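Local coordinates for dihydroneopterin aldolase (Burkholderia thailandensis, PDB 3V9O), which belongs to the dihydroneopterin aldolase family, a tetramer of T-fold subunits in this model, and binds guanine in pockets shared between neighbouring subunits, at residues L93-C98 / V130-F135. Sequence-based numbering, arbitrary orientation.
With GUN (guanine), chain G.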
# COMPACT_ATOMS: atom_id res chain seq x y z
N LEU A 93 19.72 0.57 -18.56
CA LEU A 93 18.84 1.31 -17.66
C LEU A 93 17.67 0.49 -17.19
O LEU A 93 17.09 -0.32 -17.94
CB LEU A 93 18.27 2.53 -18.41
CG LEU A 93 19.25 3.52 -18.97
CD1 LEU A 93 18.49 4.60 -19.73
CD2 LEU A 93 19.99 4.09 -17.80
N GLN A 94 17.22 0.73 -15.95
CA GLN A 94 15.99 0.12 -15.45
C GLN A 94 14.80 0.52 -16.33
O GLN A 94 13.95 -0.33 -16.58
CB GLN A 94 15.71 0.53 -14.00
CG GLN A 94 16.71 -0.09 -13.01
CD GLN A 94 16.13 -0.15 -11.61
OE1 GLN A 94 15.03 -0.62 -11.39
NE2 GLN A 94 16.89 0.33 -10.61
N GLU A 95 14.73 1.76 -16.80
CA GLU A 95 13.64 2.18 -17.67
C GLU A 95 13.55 1.30 -18.91
O GLU A 95 12.45 0.97 -19.32
CB GLU A 95 13.81 3.62 -18.14
CG GLU A 95 13.52 4.69 -17.06
CD GLU A 95 14.68 4.96 -16.09
OE1 GLU A 95 15.68 4.20 -15.99
OE2 GLU A 95 14.58 5.98 -15.39
N THR A 96 14.68 0.93 -19.47
CA THR A 96 14.65 0.08 -20.68
C THR A 96 13.96 -1.25 -20.40
O THR A 96 13.08 -1.67 -21.15
CB THR A 96 16.03 -0.11 -21.19
OG1 THR A 96 16.56 1.18 -21.56
CG2 THR A 96 16.07 -1.02 -22.39
N LEU A 97 14.26 -1.87 -19.27
CA LEU A 97 13.65 -3.15 -18.93
C LEU A 97 12.21 -2.95 -18.54
O LEU A 97 11.35 -3.72 -19.01
CB LEU A 97 14.46 -3.75 -17.76
CG LEU A 97 13.89 -5.08 -17.24
CD1 LEU A 97 13.89 -6.16 -18.28
CD2 LEU A 97 14.68 -5.56 -15.96
N CYS A 98 11.92 -1.98 -17.69
CA CYS A 98 10.57 -1.78 -17.22
C CYS A 98 9.61 -1.47 -18.37
O CYS A 98 8.52 -2.05 -18.42
CB CYS A 98 10.61 -0.64 -16.20
SG CYS A 98 9.07 -0.42 -15.28
N VAL A 130 16.33 0.81 -5.09
CA VAL A 130 15.95 1.95 -5.91
C VAL A 130 15.31 1.34 -7.16
O VAL A 130 15.84 0.36 -7.71
CB VAL A 130 17.19 2.86 -6.24
CG1 VAL A 130 18.20 2.15 -7.13
CG2 VAL A 130 16.75 4.20 -6.86
N GLY A 131 14.24 1.96 -7.60
CA GLY A 131 13.47 1.37 -8.70
C GLY A 131 12.73 2.38 -9.51
O GLY A 131 12.74 3.59 -9.31
N VAL A 132 12.09 1.81 -10.54
CA VAL A 132 11.32 2.52 -11.56
C VAL A 132 9.97 1.84 -11.74
O VAL A 132 9.92 0.59 -11.81
CB VAL A 132 12.07 2.53 -12.92
CG1 VAL A 132 11.17 3.16 -14.06
CG2 VAL A 132 13.43 3.25 -12.72
N GLU A 133 8.89 2.61 -11.88
CA GLU A 133 7.56 2.01 -12.07
C GLU A 133 6.83 2.76 -13.15
O GLU A 133 6.89 4.01 -13.23
CB GLU A 133 6.78 2.08 -10.77
CG GLU A 133 5.32 1.52 -10.89
CD GLU A 133 4.60 1.69 -9.61
OE1 GLU A 133 4.20 2.82 -9.36
OE2 GLU A 133 4.52 0.73 -8.83
N VAL A 134 6.10 2.01 -13.98
CA VAL A 134 5.15 2.59 -14.92
C VAL A 134 3.77 1.99 -14.75
O VAL A 134 3.66 0.83 -14.29
CB VAL A 134 5.54 2.45 -16.38
CG1 VAL A 134 6.91 3.14 -16.61
CG2 VAL A 134 5.61 1.04 -16.82
N PHE A 135 2.75 2.71 -15.12
CA PHE A 135 1.35 2.23 -15.07
C PHE A 135 0.69 2.76 -16.33
O PHE A 135 0.53 3.98 -16.49
CB PHE A 135 0.65 2.77 -13.80
CG PHE A 135 -0.54 1.94 -13.29
CD1 PHE A 135 -1.35 1.22 -14.14
CD2 PHE A 135 -0.82 1.90 -11.92
CE1 PHE A 135 -2.51 0.54 -13.65
CE2 PHE A 135 -1.93 1.17 -11.41
CZ PHE A 135 -2.76 0.48 -12.29
N9 GUN G . 21.25 5.96 -12.43
C8 GUN G . 22.03 4.81 -12.54
N7 GUN G . 21.35 3.75 -13.19
C5 GUN G . 20.15 4.34 -13.52
C6 GUN G . 18.96 3.79 -14.21
O6 GUN G . 18.87 2.64 -14.65
N1 GUN G . 17.89 4.67 -14.37
C2 GUN G . 17.88 5.96 -13.84
N2 GUN G . 16.75 6.73 -13.96
N3 GUN G . 19.00 6.49 -13.18
C4 GUN G . 20.07 5.63 -13.05
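Val132 CG2 sits almost squarely over one face of the Glu95 carboxylate, 4.0 Å from Glu95 CD, while both carboxylate oxygens face guanine at the group's edge. Glu95 OE1 accepts the N-H of guanine N1 at 2.8 Å and Glu95 OE2 an N-H of guanine N2 at 2.7 Å, a bidentate pair that leaves carboxylate and base roughly coplanar. A bend at chi2 (82°) turns the carboxylate toward the base and under the valine. The Gln94 amide is used at its edge as well: NE2 gives Val130 O a straight hydrogen bond of 3.1 Å in the amide plane, though it reaches that oxygen from well above the carbonyl plane. Gln94 OE1 bonds Thr118 OG1, and NE2 is also bonded to Tyr75 OH of the second subunit, so partners at both ends fix the amide's rotation. Gly131 CA lies off the amide's edge, 3.7 Å from Gln94 OE1 and raised somewhat above the plane. Here the first turn of helix 94-106 rests on strand 127-137 of the antiparallel T-fold sheet, the short axes inclined at 38°; this strand, outermost in its own chain, forms an antiparallel ladder with one of the second subunit, so the sheet continues across the interface. Guanine is placed at that seam: Gln94 N gives guanine O6 a hydrogen bond of 2.8 Å, and the base is also hydrogen-bonded to Val73 O, Asp74 OD1 and Tyr75 N of the second subunit. One turn along the helix, with SG anti to the backbone N (chi1 -170°), Cys98 drops its sulfur onto the strand, 3.7 Å from Val132 O and 4.1 Å from Val134 CG2. Val116 and Thr118 of the adjacent strand also touch Cys98, and Val134 reaches Asp99 and Ala102 farther down the same helix.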